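Local coordinates for protein ALDH21) (Physcomitrella patens subsp. patens, PDB 5N5S) that probably oxidises D-glyceraldehyde 3-phosphate to 3-phosphoglycerate with NADP(+) as coenzyme, without phosphorylation, as a member of the aldehyde dehydrogenase family, at residues 186-191 / 215-220; 209-214 / 239-244. All coordinates share one frame; numbering follows the deposited sequence.

Contact 1. Residues 186-191 / 215-220. With NAP (NADP nicotinamide-adenine-dinucleotide phosphate), chain G.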
ATOM      1  N   SER B 186      17.704 -18.452  19.017  1.00 65.96           N
ATOM      2  CA  SER B 186      18.245 -17.118  19.292  1.00 65.69           C
ATOM      3  C   SER B 186      19.700 -17.135  19.825  1.00 71.62           C
ATOM      4  O   SER B 186      20.117 -18.157  20.375  1.00 72.22           O
ATOM      5  CB  SER B 186      17.315 -16.381  20.255  1.00 69.58           C
ATOM      6  OG  SER B 186      17.067 -17.149  21.424  1.00 80.59           O
ATOM      7  N   PRO B 187      20.493 -16.028  19.686  1.00 68.78           N
ATOM      8  CA  PRO B 187      21.880 -16.049  20.180  1.00 70.12           C
ATOM      9  C   PRO B 187      22.029 -15.562  21.630  1.00 75.93           C
ATOM     10  O   PRO B 187      21.027 -15.307  22.297  1.00 75.98           O
ATOM     11  CB  PRO B 187      22.593 -15.118  19.192  1.00 70.67           C
ATOM     12  CG  PRO B 187      21.568 -14.114  18.833  1.00 73.07           C
ATOM     13  CD  PRO B 187      20.191 -14.719  19.072  1.00 68.28           C
ATOM     14  N   TRP B 188      23.275 -15.401  22.101  1.00 74.48           N
ATOM     15  CA  TRP B 188      23.539 -14.961  23.464  1.00 76.89           C
ATOM     16  C   TRP B 188      23.606 -13.430  23.659  1.00 84.49           C
ATOM     17  O   TRP B 188      23.295 -12.981  24.759  1.00 85.82           O
ATOM     18  CB  TRP B 188      24.826 -15.636  24.044  1.00 77.29           C
ATOM     19  CG  TRP B 188      26.123 -15.062  23.532  1.00 78.35           C
ATOM     20  CD1 TRP B 188      26.881 -15.539  22.504  1.00 80.87           C
ATOM     21  CD2 TRP B 188      26.763 -13.857  23.976  1.00 78.70           C
ATOM     22  NE1 TRP B 188      27.946 -14.699  22.270  1.00 80.65           N
ATOM     23  CE2 TRP B 188      27.891 -13.652  23.151  1.00 82.59           C
ATOM     24  CE3 TRP B 188      26.490 -12.923  24.994  1.00 80.67           C
ATOM     25  CZ2 TRP B 188      28.740 -12.550  23.304  1.00 82.19           C
ATOM     26  CZ3 TRP B 188      27.321 -11.824  25.134  1.00 82.49           C
ATOM     27  CH2 TRP B 188      28.436 -11.652  24.304  1.00 82.95           C
ATOM     28  N   ASN B 189      24.106 -12.652  22.664  1.00 82.50           N
ATOM     29  CA  ASN B 189      24.407 -11.220  22.832  1.00 83.36           C
ATOM     30  C   ASN B 189      23.193 -10.315  23.101  1.00 89.50           C
ATOM     31  O   ASN B 189      23.344  -9.374  23.885  1.00 90.15           O
ATOM     32  CB  ASN B 189      25.277 -10.652  21.718  1.00 83.32           C
ATOM     33  CG  ASN B 189      24.874 -10.978  20.311  1.00 97.81           C
ATOM     34  OD1 ASN B 189      24.570 -12.128  19.964  1.00 90.88           O
ATOM     35  ND2 ASN B 189      24.999  -9.982  19.449  1.00 84.49           N
ATOM     36  N   PHE B 190      22.013 -10.587  22.520  1.00 85.84           N
ATOM     37  CA  PHE B 190      20.806  -9.831  22.877  1.00 85.87           C
ATOM     38  C   PHE B 190      19.787 -10.886  23.249  1.00 91.07           C
ATOM     39  O   PHE B 190      18.984 -11.285  22.399  1.00 91.50           O
ATOM     40  CB  PHE B 190      20.315  -8.917  21.751  1.00 86.40           C
ATOM     41  CG  PHE B 190      21.187  -7.724  21.457  1.00 88.35           C
ATOM     42  CD1 PHE B 190      22.289  -7.839  20.617  1.00 91.99           C
ATOM     43  CD2 PHE B 190      20.874  -6.474  21.972  1.00 91.08           C
ATOM     44  CE1 PHE B 190      23.090  -6.731  20.333  1.00 93.11           C
ATOM     45  CE2 PHE B 190      21.669  -5.364  21.683  1.00 94.28           C
ATOM     46  CZ  PHE B 190      22.771  -5.499  20.862  1.00 92.43           C
ATOM     47  N   PRO B 191      19.874 -11.441  24.485  1.00 87.64           N
ATOM     48  CA  PRO B 191      18.985 -12.557  24.841  1.00 87.17           C
ATOM     49  C   PRO B 191      17.516 -12.203  25.041  1.00 87.74           C
ATOM     50  O   PRO B 191      16.707 -13.108  25.248  1.00 87.82           O
ATOM     51  CB  PRO B 191      19.618 -13.138  26.112  1.00 91.15           C
ATOM     52  CG  PRO B 191      20.437 -12.077  26.673  1.00 96.24           C
ATOM     53  CD  PRO B 191      20.790 -11.103  25.597  1.00 90.44           C
ATOM     54  N   SER B 215      22.034 -21.428  25.585  1.00 84.81           N
ATOM     55  CA  SER B 215      22.285 -22.088  26.874  1.00 86.41           C
ATOM     56  C   SER B 215      22.935 -21.175  27.905  1.00 89.92           C
ATOM     57  O   SER B 215      22.599 -21.257  29.085  1.00 90.38           O
ATOM     58  CB  SER B 215      23.148 -23.330  26.680  1.00 92.31           C
ATOM     59  OG  SER B 215      22.438 -24.341  25.986  1.00104.77           O
ATOM     60  N   ARG B 216      23.868 -20.315  27.458  1.00 86.11           N
ATOM     61  CA  ARG B 216      24.598 -19.370  28.308  1.00 86.68           C
ATOM     62  C   ARG B 216      23.716 -18.214  28.802  1.00 89.33           C
ATOM     63  O   ARG B 216      23.964 -17.696  29.894  1.00 90.01           O
ATOM     64  CB  ARG B 216      25.837 -18.826  27.577  1.00 86.06           C
ATOM     65  CG  ARG B 216      26.984 -19.833  27.461  1.00 97.10           C
ATOM     66  CD  ARG B 216      28.059 -19.371  26.494  1.00106.30           C
ATOM     67  NE  ARG B 216      27.591 -19.384  25.106  1.00110.07           N
ATOM     68  CZ  ARG B 216      28.288 -18.920  24.074  1.00125.97           C
ATOM     69  NH1 ARG B 216      29.496 -18.397  24.257  1.00112.01           N
ATOM     70  NH2 ARG B 216      27.778 -18.970  22.848  1.00115.37           N
ATOM     71  N   THR B 217      22.707 -17.799  27.996  1.00 83.32           N
ATOM     72  CA  THR B 217      21.801 -16.682  28.323  1.00 82.16           C
ATOM     73  C   THR B 217      20.290 -17.073  28.215  1.00 84.63           C
ATOM     74  O   THR B 217      19.576 -16.486  27.395  1.00 82.28           O
ATOM     75  CB  THR B 217      22.134 -15.439  27.461  1.00 86.21           C
ATOM     76  OG1 THR B 217      21.809 -15.719  26.097  1.00 84.36           O
ATOM     77  CG2 THR B 217      23.590 -14.972  27.589  1.00 84.58           C
ATOM     78  N   PRO B 218      19.753 -18.013  29.035  1.00 82.42           N
ATOM     79  CA  PRO B 218      18.341 -18.396  28.857  1.00 81.27           C
ATOM     80  C   PRO B 218      17.306 -17.651  29.695  1.00 85.90           C
ATOM     81  O   PRO B 218      16.127 -17.703  29.362  1.00 84.53           O
ATOM     82  CB  PRO B 218      18.352 -19.880  29.210  1.00 84.61           C
ATOM     83  CG  PRO B 218      19.453 -20.020  30.238  1.00 91.31           C
ATOM     84  CD  PRO B 218      20.403 -18.856  30.068  1.00 86.50           C
ATOM     85  N   LEU B 219      17.736 -17.017  30.799  1.00 84.82           N
ATOM     86  CA  LEU B 219      16.913 -16.326  31.797  1.00 85.55           C
ATOM     87  C   LEU B 219      15.970 -15.275  31.224  1.00 89.22           C
ATOM     88  O   LEU B 219      14.817 -15.221  31.648  1.00 89.31           O
ATOM     89  CB  LEU B 219      17.809 -15.719  32.892  1.00 87.09           C
ATOM     90  CG  LEU B 219      18.230 -16.580  34.107  1.00 93.75           C
ATOM     91  CD1 LEU B 219      18.687 -17.982  33.718  1.00 94.57           C
ATOM     92  CD2 LEU B 219      19.338 -15.912  34.866  1.00 94.89           C
ATOM     93  N   SER B 220      16.448 -14.457  30.258  1.00 85.00           N
ATOM     94  CA  SER B 220      15.654 -13.415  29.594  1.00 82.97           C
ATOM     95  C   SER B 220      14.459 -14.018  28.880  1.00 86.41           C
ATOM     96  O   SER B 220      13.351 -13.491  29.002  1.00 86.43           O
ATOM     97  CB  SER B 220      16.507 -12.631  28.609  1.00 84.54           C
ATOM     98  OG  SER B 220      17.496 -11.924  29.330  1.00 95.12           O
TER
HETATM   99  PA  NAP G 502      25.743 -19.319  17.616  1.00 82.35           P
HETATM  100  O1A NAP G 502      25.709 -19.758  16.200  1.00 82.06           O
HETATM  101  O2A NAP G 502      26.878 -19.948  18.433  1.00 84.13           O
HETATM  102  O5B NAP G 502      24.416 -19.763  18.391  1.00 83.51           O
HETATM  103  C5B NAP G 502      23.087 -19.228  18.230  1.00 84.52           C
HETATM  104  C4B NAP G 502      22.105 -20.263  18.727  1.00 87.17           C
HETATM  105  O4B NAP G 502      22.184 -21.454  17.909  1.00 87.77           O
HETATM  106  C3B NAP G 502      22.267 -20.733  20.175  1.00 88.34           C
HETATM  107  O3B NAP G 502      20.986 -20.832  20.791  1.00 88.48           O
HETATM  108  C2B NAP G 502      22.939 -22.096  20.021  1.00 89.20           C
HETATM  109  O2B NAP G 502      22.832 -22.998  21.143  1.00 92.15           O
HETATM  110  C1B NAP G 502      22.271 -22.593  18.746  1.00 87.29           C
HETATM  111  N9A NAP G 502      22.835 -23.701  17.975  1.00 84.30           N
HETATM  112  C8A NAP G 502      24.138 -23.863  17.579  1.00 83.57           C
HETATM  113  N7A NAP G 502      24.341 -24.921  16.834  1.00 83.84           N
HETATM  114  C5A NAP G 502      23.085 -25.497  16.726  1.00 82.84           C
HETATM  115  C6A NAP G 502      22.615 -26.641  16.044  1.00 81.30           C
HETATM  116  N6A NAP G 502      23.389 -27.423  15.290  1.00 78.90           N
HETATM  117  N1A NAP G 502      21.295 -26.935  16.139  1.00 81.83           N
HETATM  118  C2A NAP G 502      20.507 -26.132  16.865  1.00 81.60           C
HETATM  119  N3A NAP G 502      20.835 -25.027  17.546  1.00 81.32           N
HETATM  120  C4A NAP G 502      22.146 -24.760  17.434  1.00 82.75           C
HETATM  121  O3  NAP G 502      25.832 -17.759  17.953  1.00 81.20           O
HETATM  122  PN  NAP G 502      26.093 -16.898  19.277  1.00 81.92           P
HETATM  123  O1N NAP G 502      27.496 -17.086  19.710  1.00 82.43           O
HETATM  124  O2N NAP G 502      25.007 -17.160  20.247  1.00 80.26           O
HETATM  125  O5D NAP G 502      25.939 -15.425  18.681  1.00 83.98           O
HETATM  126  C5D NAP G 502      26.999 -14.799  17.915  1.00 83.02           C
HETATM  127  C4D NAP G 502      26.683 -14.733  16.435  1.00 79.04           C
HETATM  128  O4D NAP G 502      25.328 -14.257  16.240  1.00 77.68           O
HETATM  129  C3D NAP G 502      27.547 -13.757  15.643  1.00 77.66           C
HETATM  130  O3D NAP G 502      27.909 -14.281  14.368  1.00 79.34           O
HETATM  131  C2D NAP G 502      26.623 -12.547  15.531  1.00 75.70           C
HETATM  132  O2D NAP G 502      26.915 -11.637  14.481  1.00 75.51           O
HETATM  133  C1D NAP G 502      25.281 -13.273  15.227  1.00 74.07           C
HETATM  134  N1N NAP G 502      24.099 -12.354  15.500  1.00 66.24           N
HETATM  135  C2N NAP G 502      23.244 -11.967  14.445  1.00 60.03           C
HETATM  136  C3N NAP G 502      22.256 -11.029  14.697  1.00 61.12           C
HETATM  137  C7N NAP G 502      21.353 -10.415  13.644  1.00 57.37           C
HETATM  138  O7N NAP G 502      20.397  -9.692  14.002  1.00 59.50           O
HETATM  139  N7N NAP G 502      21.589 -10.705  12.360  1.00 52.40           N
HETATM  140  C4N NAP G 502      22.134 -10.517  15.990  1.00 65.28           C
HETATM  141  C5N NAP G 502      22.987 -10.928  17.002  1.00 65.36           C
HETATM  142  C6N NAP G 502      23.956 -11.851  16.739  1.00 66.39           C
HETATM  143  P2B NAP G 502      23.768 -22.983  22.442  1.00 92.88           P
HETATM  144  O1X NAP G 502      24.560 -21.713  22.637  1.00 93.27           O
HETATM  145  O2X NAP G 502      24.649 -24.252  22.334  1.00 92.97           O
HETATM  146  O3X NAP G 502      22.694 -23.188  23.509  1.00 93.19           O

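Contact 2. Residues 209-214 / 239-244. With NAP (NADP nicotinamide-adenine-dinucleotide phosphate), chain G.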
ATOM      1  N   PHE B 209       4.635 -21.456  18.714  1.00 64.16           N
ATOM      2  CA  PHE B 209       6.081 -21.571  18.566  1.00 63.72           C
ATOM      3  C   PHE B 209       6.794 -22.373  19.649  1.00 69.05           C
ATOM      4  O   PHE B 209       6.274 -22.550  20.758  1.00 69.41           O
ATOM      5  CB  PHE B 209       6.728 -20.168  18.452  1.00 64.30           C
ATOM      6  CG  PHE B 209       6.604 -19.315  19.696  1.00 65.76           C
ATOM      7  CD1 PHE B 209       7.544 -19.409  20.723  1.00 68.85           C
ATOM      8  CD2 PHE B 209       5.561 -18.402  19.834  1.00 66.02           C
ATOM      9  CE1 PHE B 209       7.434 -18.618  21.864  1.00 69.84           C
ATOM     10  CE2 PHE B 209       5.458 -17.600  20.972  1.00 68.64           C
ATOM     11  CZ  PHE B 209       6.392 -17.716  21.978  1.00 68.17           C
ATOM     12  N   VAL B 210       8.018 -22.825  19.319  1.00 65.50           N
ATOM     13  CA  VAL B 210       8.919 -23.532  20.232  1.00 66.47           C
ATOM     14  C   VAL B 210      10.252 -22.798  20.116  1.00 68.43           C
ATOM     15  O   VAL B 210      10.850 -22.767  19.031  1.00 67.36           O
ATOM     16  CB  VAL B 210       9.037 -25.073  20.009  1.00 71.00           C
ATOM     17  CG1 VAL B 210       9.796 -25.724  21.164  1.00 72.99           C
ATOM     18  CG2 VAL B 210       7.668 -25.729  19.857  1.00 70.20           C
ATOM     19  N   LEU B 211      10.664 -22.138  21.214  1.00 64.85           N
ATOM     20  CA  LEU B 211      11.881 -21.329  21.277  1.00 64.62           C
ATOM     21  C   LEU B 211      13.018 -22.017  22.022  1.00 73.22           C
ATOM     22  O   LEU B 211      12.843 -22.444  23.164  1.00 74.64           O
ATOM     23  CB  LEU B 211      11.591 -19.916  21.857  1.00 63.54           C
ATOM     24  CG  LEU B 211      12.785 -19.044  22.307  1.00 66.98           C
ATOM     25  CD1 LEU B 211      13.312 -18.177  21.189  1.00 64.90           C
ATOM     26  CD2 LEU B 211      12.403 -18.163  23.448  1.00 68.46           C
ATOM     27  N   LYS B 212      14.187 -22.109  21.356  1.00 70.36           N
ATOM     28  CA  LYS B 212      15.418 -22.647  21.902  1.00 71.84           C
ATOM     29  C   LYS B 212      16.381 -21.462  22.093  1.00 77.72           C
ATOM     30  O   LYS B 212      17.078 -21.070  21.149  1.00 76.29           O
ATOM     31  CB  LYS B 212      16.015 -23.740  20.992  1.00 73.74           C
ATOM     32  CG  LYS B 212      17.282 -24.401  21.541  1.00 83.84           C
ATOM     33  CD  LYS B 212      18.455 -24.088  20.620  1.00 91.35           C
ATOM     34  CE  LYS B 212      19.806 -24.370  21.222  1.00 97.81           C
ATOM     35  NZ  LYS B 212      20.155 -23.394  22.288  1.00103.67           N
ATOM     36  N   PRO B 213      16.406 -20.843  23.301  1.00 77.20           N
ATOM     37  CA  PRO B 213      17.357 -19.743  23.527  1.00 77.08           C
ATOM     38  C   PRO B 213      18.770 -20.278  23.777  1.00 82.53           C
ATOM     39  O   PRO B 213      18.935 -21.482  23.995  1.00 82.61           O
ATOM     40  CB  PRO B 213      16.787 -19.029  24.756  1.00 79.65           C
ATOM     41  CG  PRO B 213      16.042 -20.085  25.501  1.00 85.33           C
ATOM     42  CD  PRO B 213      15.638 -21.162  24.530  1.00 80.19           C
ATOM     43  N   ALA B 214      19.792 -19.388  23.732  1.00 79.96           N
ATOM     44  CA  ALA B 214      21.185 -19.767  23.972  1.00 80.85           C
ATOM     45  C   ALA B 214      21.356 -20.267  25.411  1.00 86.78           C
ATOM     46  O   ALA B 214      20.836 -19.642  26.336  1.00 86.70           O
ATOM     47  CB  ALA B 214      22.100 -18.587  23.701  1.00 80.81           C
ATOM     48  N   PHE B 239       3.085 -21.718  23.199  1.00 67.96           N
ATOM     49  CA  PHE B 239       4.515 -21.525  23.375  1.00 67.22           C
ATOM     50  C   PHE B 239       5.163 -22.576  24.252  1.00 73.62           C
ATOM     51  O   PHE B 239       4.534 -23.128  25.150  1.00 74.44           O
ATOM     52  CB  PHE B 239       4.804 -20.115  23.937  1.00 68.07           C
ATOM     53  CG  PHE B 239       4.533 -19.910  25.412  1.00 70.19           C
ATOM     54  CD1 PHE B 239       3.257 -19.592  25.864  1.00 72.26           C
ATOM     55  CD2 PHE B 239       5.561 -19.998  26.341  1.00 73.16           C
ATOM     56  CE1 PHE B 239       3.011 -19.388  27.219  1.00 74.40           C
ATOM     57  CE2 PHE B 239       5.309 -19.822  27.703  1.00 77.33           C
ATOM     58  CZ  PHE B 239       4.036 -19.523  28.133  1.00 75.40           C
ATOM     59  N   SER B 240       6.452 -22.783  24.030  1.00 71.19           N
ATOM     60  CA  SER B 240       7.334 -23.651  24.804  1.00 72.26           C
ATOM     61  C   SER B 240       8.724 -23.012  24.678  1.00 74.28           C
ATOM     62  O   SER B 240       9.081 -22.517  23.596  1.00 71.47           O
ATOM     63  CB  SER B 240       7.337 -25.077  24.256  1.00 75.30           C
ATOM     64  OG  SER B 240       6.050 -25.676  24.308  1.00 81.49           O
ATOM     65  N   ILE B 241       9.447 -22.914  25.806  1.00 71.11           N
ATOM     66  CA  ILE B 241      10.787 -22.335  25.867  1.00 70.68           C
ATOM     67  C   ILE B 241      11.693 -23.387  26.455  1.00 79.01           C
ATOM     68  O   ILE B 241      11.595 -23.706  27.650  1.00 80.42           O
ATOM     69  CB  ILE B 241      10.843 -20.954  26.578  1.00 73.28           C
ATOM     70  CG1 ILE B 241       9.902 -19.962  25.864  1.00 72.38           C
ATOM     71  CG2 ILE B 241      12.298 -20.409  26.600  1.00 73.43           C
ATOM     72  CD1 ILE B 241       9.321 -18.912  26.688  1.00 82.54           C
ATOM     73  N   LEU B 242      12.508 -24.000  25.585  1.00 76.61           N
ATOM     74  CA  LEU B 242      13.374 -25.104  25.986  1.00 79.00           C
ATOM     75  C   LEU B 242      14.867 -24.797  25.777  1.00 86.97           C
ATOM     76  O   LEU B 242      15.408 -25.038  24.691  1.00 86.38           O
ATOM     77  CB  LEU B 242      12.949 -26.425  25.298  1.00 78.68           C
ATOM     78  CG  LEU B 242      11.452 -26.738  25.222  1.00 82.14           C
ATOM     79  CD1 LEU B 242      11.182 -27.781  24.183  1.00 81.50           C
ATOM     80  CD2 LEU B 242      10.893 -27.163  26.569  1.00 85.22           C
ATOM     81  N   PRO B 243      15.549 -24.244  26.807  1.00 87.49           N
ATOM     82  CA  PRO B 243      16.986 -23.971  26.666  1.00 88.84           C
ATOM     83  C   PRO B 243      17.798 -25.260  26.776  1.00 97.42           C
ATOM     84  O   PRO B 243      17.952 -25.829  27.867  1.00100.20           O
ATOM     85  CB  PRO B 243      17.288 -22.985  27.806  1.00 91.57           C
ATOM     86  CG  PRO B 243      16.000 -22.817  28.577  1.00 96.12           C
ATOM     87  CD  PRO B 243      15.073 -23.904  28.159  1.00 90.91           C
ATOM     88  N   VAL B 244      18.238 -25.766  25.618  1.00 94.24           N
ATOM     89  CA  VAL B 244      19.035 -26.990  25.486  1.00 96.17           C
ATOM     90  C   VAL B 244      20.334 -26.671  24.768  1.00101.21           C
ATOM     91  O   VAL B 244      20.415 -25.657  24.069  1.00 98.89           O
ATOM     92  CB  VAL B 244      18.283 -28.178  24.805  1.00 99.52           C
ATOM     93  CG1 VAL B 244      17.247 -28.778  25.738  1.00100.54           C
ATOM     94  CG2 VAL B 244      17.664 -27.783  23.464  1.00 96.66           C
TER
HETATM   95  PA  NAP G 502      25.743 -19.319  17.616  1.00 82.35           P
HETATM   96  O1A NAP G 502      25.709 -19.758  16.200  1.00 82.06           O
HETATM   97  O2A NAP G 502      26.878 -19.948  18.433  1.00 84.13           O
HETATM   98  O5B NAP G 502      24.416 -19.763  18.391  1.00 83.51           O
HETATM   99  C5B NAP G 502      23.087 -19.228  18.230  1.00 84.52           C
HETATM  100  C4B NAP G 502      22.105 -20.263  18.727  1.00 87.17           C
HETATM  101  O4B NAP G 502      22.184 -21.454  17.909  1.00 87.77           O
HETATM  102  C3B NAP G 502      22.267 -20.733  20.175  1.00 88.34           C
HETATM  103  O3B NAP G 502      20.986 -20.832  20.791  1.00 88.48           O
HETATM  104  C2B NAP G 502      22.939 -22.096  20.021  1.00 89.20           C
HETATM  105  O2B NAP G 502      22.832 -22.998  21.143  1.00 92.15           O
HETATM  106  C1B NAP G 502      22.271 -22.593  18.746  1.00 87.29           C
HETATM  107  N9A NAP G 502      22.835 -23.701  17.975  1.00 84.30           N
HETATM  108  C8A NAP G 502      24.138 -23.863  17.579  1.00 83.57           C
HETATM  109  N7A NAP G 502      24.341 -24.921  16.834  1.00 83.84           N
HETATM  110  C5A NAP G 502      23.085 -25.497  16.726  1.00 82.84           C
HETATM  111  C6A NAP G 502      22.615 -26.641  16.044  1.00 81.30           C
HETATM  112  N6A NAP G 502      23.389 -27.423  15.290  1.00 78.90           N
HETATM  113  N1A NAP G 502      21.295 -26.935  16.139  1.00 81.83           N
HETATM  114  C2A NAP G 502      20.507 -26.132  16.865  1.00 81.60           C
HETATM  115  N3A NAP G 502      20.835 -25.027  17.546  1.00 81.32           N
HETATM  116  C4A NAP G 502      22.146 -24.760  17.434  1.00 82.75           C
HETATM  117  O3  NAP G 502      25.832 -17.759  17.953  1.00 81.20           O
HETATM  118  PN  NAP G 502      26.093 -16.898  19.277  1.00 81.92           P
HETATM  119  O1N NAP G 502      27.496 -17.086  19.710  1.00 82.43           O
HETATM  120  O2N NAP G 502      25.007 -17.160  20.247  1.00 80.26           O
HETATM  121  O5D NAP G 502      25.939 -15.425  18.681  1.00 83.98           O
HETATM  122  C5D NAP G 502      26.999 -14.799  17.915  1.00 83.02           C
HETATM  123  C4D NAP G 502      26.683 -14.733  16.435  1.00 79.04           C
HETATM  124  O4D NAP G 502      25.328 -14.257  16.240  1.00 77.68           O
HETATM  125  C3D NAP G 502      27.547 -13.757  15.643  1.00 77.66           C
HETATM  126  O3D NAP G 502      27.909 -14.281  14.368  1.00 79.34           O
HETATM  127  C2D NAP G 502      26.623 -12.547  15.531  1.00 75.70           C
HETATM  128  O2D NAP G 502      26.915 -11.637  14.481  1.00 75.51           O
HETATM  129  C1D NAP G 502      25.281 -13.273  15.227  1.00 74.07           C
HETATM  130  N1N NAP G 502      24.099 -12.354  15.500  1.00 66.24           N
HETATM  131  C2N NAP G 502      23.244 -11.967  14.445  1.00 60.03           C
HETATM  132  C3N NAP G 502      22.256 -11.029  14.697  1.00 61.12           C
HETATM  133  C7N NAP G 502      21.353 -10.415  13.644  1.00 57.37           C
HETATM  134  O7N NAP G 502      20.397  -9.692  14.002  1.00 59.50           O
HETATM  135  N7N NAP G 502      21.589 -10.705  12.360  1.00 52.40           N
HETATM  136  C4N NAP G 502      22.134 -10.517  15.990  1.00 65.28           C
HETATM  137  C5N NAP G 502      22.987 -10.928  17.002  1.00 65.36           C
HETATM  138  C6N NAP G 502      23.956 -11.851  16.739  1.00 66.39           C
HETATM  139  P2B NAP G 502      23.768 -22.983  22.442  1.00 92.88           P
HETATM  140  O1X NAP G 502      24.560 -21.713  22.637  1.00 93.27           O
HETATM  141  O2X NAP G 502      24.649 -24.252  22.334  1.00 92.97           O
HETATM  142  O3X NAP G 502      22.694 -23.188  23.509  1.00 93.19           O

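Contact 1. Residues 186-191 / 215-220
The NADP(+) site of this aldehyde dehydrogenase is lined by loop 186-191 and segment 215-220, which runs into helix 219-229; they meet where W188 and P191 face T217. T217 OG1 does most of the touching: with chi1 at 68° it is turned in between its own backbone N and carbonyl carbon and arrives 3.2 Å from W188 CA and 3.4 Å from P191 CB. Its bond to W188 O is weak, so van der Waals contact probably carries most of the fit. T217 CG2 comes in at the edge of the indole, while R216 lays one guanidinium face over W188 CD1, with NH2 3.6 Å from that carbon.

The coenzyme engages polar groups of both segments. W188 N donates to O2N of the nicotinamide-side phosphate at 3.1 Å, and O1N of the same phosphate lies in the indole plane at the ring edge. S186 O accepts from O3B of the adenosine ribose at 2.8 Å. In 215-220, S215 grips O3X of the 2'-phosphate twice, through N and OG (2.7 Å).

S220 CB packs against P191 O while S220 OG bonds to E125. Helix 115-126 covers P191 and S220 through L122, and helix 193-205 touches S186 and P187.

Contact 2. Residues 209-214 / 239-244
K212 NZ reaches across to V244 O, 2.9 Å away and nearly in line with that C=O, while also donating to O3X (2.8 Å), O2B and O3B of NADP. P213 O is a further partner, with the ammonium 48° out of its carbonyl plane. Two carbonyls and three coenzyme oxygens thus surround the ammonium and must share its three N-H bonds. Bends at chi2 (-116°) and chi4 bring the lysine tip round to V244, and its CG rests on V244 CG2. A methionine here would probably leave the 2'-phosphate without this positive charge and V244 O without its donor.

Behind the lysine, strand 209-212 and the weakly bonded strand 239-241 run parallel, their axes 12° apart. L211 bonds to 239-244 through both backbone polar atoms: its N donates to S240 O at 2.9 Å, almost straight, and its O accepts from L242 N. L211 CD2 lies beside I241 CG2, which also meets P213 CG. F239 CB sits over one face of the F209 ring, a CH-pi contact.

Helix 219-229 connects the strands as a beta-alpha-beta crossover and covers L211, P213, F239 and I241. Helix 75-94 packs on V210, S240 and L242; strand 182-185 flanks 209-212.

How the contacts relate
Contacts 1 and 2 lie about 11 Å apart between centres and interlock along the chain: strand 209-212 leads through P213 and A214 into 215-220, and helix 219-229 then returns to strand 239-241. They meet directly where S215 OG lies 3.1 Å from V244 O, where S186 OG approaches P213 CA at 3.4 Å, and where P218 CB packs on P243 CB at 3.6 Å. NADP spans both. O3X of its 2'-phosphate is shared by S215 and K212, and O3B of the adenosine ribose by S186 and K212, whereas the nicotinamide-side phosphate is bound by contact 1. There the P187 side chain is about 7 Å from that of C320, which binds both NADP(+) and succinate.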